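Local atomic coordinates of Mgp-operon protein 3 (Mycoplasma pneumoniae M129, PDB entry 6TM0), a protein that probably serves as a cell-surface adhesin, a membrane-anchored P110-like protein that helps the bacterium attach to its host. Residues H549-A554 and T780-G785. Sequence-based numbering, arbitrary orientation.
Sequences HLVFAA and TGLKAG
Leu782 holds its CG anti to the backbone N (chi1 177°), extended toward 549-554, and chi2 then splays the methyls, while Val551 at chi1 -49° sets CG2 between its own N and carbonyl carbon, facing the opposing strand. The two side chains meet at about a right angle, with Val551 CG2 3.9 Å from Leu782 CD2. Leu782 CD1 lies 3.6 Å from Ala553 CB, and Leu782 CD2 rests on the backbone, 3.7 Å from Val551 O and 3.9 Å from Phe552 CA. The phenylalanine ring itself is directed to the other face, where it packs on Val699. Further along, Ala784 CB adds a lighter touch on Val551 CG2 at 4.1 Å. The strands run roughly antiparallel, their axes 7.6 Å apart, yet belong to different sheets: 549-554 pairs with 538-546 and 693-699, and 780-785 with 799-805. Leu803 touches both Ala553 and Leu782. Such face packing of separate sheets is consistent with the beta-propeller clan of the MgpC adhesin region, which includes 549-554. The side-chain contacts are all apolar and buried, so methyls alone link the two segments, whereas Asp544 OD2, from strand 538-546, ties the sheets by a hydrogen bond from Ala784 N.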
loop_
_atom_site.group_PDB
_atom_site.type_symbol
_atom_site.label_atom_id
_atom_site.label_comp_id
_atom_site.label_asym_id
_atom_site.label_seq_id
_atom_site.Cartn_x
_atom_site.Cartn_y
_atom_site.Cartn_z
ATOM N N HIS A 549 -20.582 7.057 7.593
ATOM C CA HIS A 549 -19.320 7.621 7.102
ATOM C C HIS A 549 -18.341 6.522 6.736
ATOM O O HIS A 549 -18.317 5.459 7.373
ATOM C CB HIS A 549 -18.673 8.552 8.148
ATOM C CG HIS A 549 -19.366 9.867 8.315
ATOM N ND1 HIS A 549 -20.569 9.971 8.998
ATOM C CD2 HIS A 549 -18.991 11.098 7.899
ATOM C CE1 HIS A 549 -20.895 11.250 8.957
ATOM N NE2 HIS A 549 -19.972 11.972 8.313
ATOM N N LEU A 550 -17.505 6.800 5.726
ATOM C CA LEU A 550 -16.501 5.846 5.282
ATOM C C LEU A 550 -15.143 6.168 5.880
ATOM O O LEU A 550 -14.682 7.308 5.794
ATOM C CB LEU A 550 -16.421 5.793 3.747
ATOM C CG LEU A 550 -15.545 4.670 3.203
ATOM C CD1 LEU A 550 -16.366 3.616 2.521
ATOM C CD2 LEU A 550 -14.441 5.202 2.301
ATOM N N VAL A 551 -14.500 5.159 6.481
ATOM C CA VAL A 551 -13.150 5.287 7.028
ATOM C C VAL A 551 -12.196 4.462 6.166
ATOM O O VAL A 551 -12.583 3.431 5.613
ATOM C CB VAL A 551 -13.018 5.000 8.548
ATOM C CG1 VAL A 551 -14.060 5.770 9.348
ATOM C CG2 VAL A 551 -13.095 3.514 8.858
ATOM N N PHE A 552 -10.967 4.929 6.023
ATOM C CA PHE A 552 -9.960 4.212 5.248
ATOM C C PHE A 552 -8.556 4.485 5.813
ATOM O O PHE A 552 -8.359 5.386 6.632
ATOM C CB PHE A 552 -10.063 4.542 3.731
ATOM C CG PHE A 552 -9.437 5.860 3.340
ATOM C CD1 PHE A 552 -10.115 7.057 3.540
ATOM C CD2 PHE A 552 -8.137 5.910 2.846
ATOM C CE1 PHE A 552 -9.512 8.279 3.239
ATOM C CE2 PHE A 552 -7.528 7.134 2.560
ATOM C CZ PHE A 552 -8.224 8.306 2.752
ATOM N N ALA A 553 -7.605 3.675 5.366
ATOM C CA ALA A 553 -6.193 3.717 5.692
ATOM C C ALA A 553 -5.453 3.048 4.535
ATOM O O ALA A 553 -5.961 2.074 3.941
ATOM C CB ALA A 553 -5.913 2.968 6.984
ATOM N N ALA A 554 -4.264 3.601 4.207
ATOM C CA ALA A 554 -3.352 3.126 3.173
ATOM C C ALA A 554 -1.983 3.707 3.423
ATOM O O ALA A 554 -1.855 4.756 4.052
ATOM C CB ALA A 554 -3.834 3.562 1.789
ATOM N N THR A 780 -2.574 -3.913 6.599
ATOM C CA THR A 780 -3.702 -4.786 6.241
ATOM C C THR A 780 -4.809 -4.833 7.290
ATOM O O THR A 780 -4.556 -4.640 8.476
ATOM C CB THR A 780 -3.180 -6.214 5.961
ATOM O OG1 THR A 780 -4.153 -6.982 5.257
ATOM C CG2 THR A 780 -2.724 -6.957 7.223
ATOM N N GLY A 781 -6.014 -5.112 6.816
ATOM C CA GLY A 781 -7.202 -5.360 7.607
ATOM C C GLY A 781 -7.817 -4.235 8.386
ATOM O O GLY A 781 -8.181 -4.432 9.543
ATOM N N LEU A 782 -8.035 -3.088 7.747
ATOM C CA LEU A 782 -8.698 -1.991 8.439
ATOM C C LEU A 782 -10.170 -2.346 8.745
ATOM O O LEU A 782 -10.921 -2.719 7.842
ATOM C CB LEU A 782 -8.589 -0.663 7.680
ATOM C CG LEU A 782 -9.335 0.473 8.367
ATOM C CD1 LEU A 782 -8.407 1.430 9.040
ATOM C CD2 LEU A 782 -10.422 1.076 7.469
ATOM N N LYS A 783 -10.544 -2.269 10.025
ATOM C CA LYS A 783 -11.888 -2.543 10.489
ATOM C C LYS A 783 -12.283 -1.545 11.526
ATOM O O LYS A 783 -11.573 -1.359 12.518
ATOM C CB LYS A 783 -12.016 -3.959 11.072
ATOM C CG LYS A 783 -12.961 -4.858 10.278
ATOM C CD LYS A 783 -14.423 -4.751 10.684
ATOM C CE LYS A 783 -15.330 -5.417 9.682
ATOM N NZ LYS A 783 -15.142 -6.895 9.626
ATOM N N ALA A 784 -13.437 -0.906 11.299
ATOM C CA ALA A 784 -14.047 0.054 12.210
ATOM C C ALA A 784 -14.796 -0.745 13.263
ATOM O O ALA A 784 -14.877 -1.975 13.153
ATOM C CB ALA A 784 -15.014 0.942 11.449
ATOM N N GLY A 785 -15.339 -0.062 14.263
ATOM C CA GLY A 785 -16.099 -0.731 15.308
ATOM C C GLY A 785 -16.579 0.187 16.397
ATOM O O GLY A 785 -15.791 0.961 16.950
#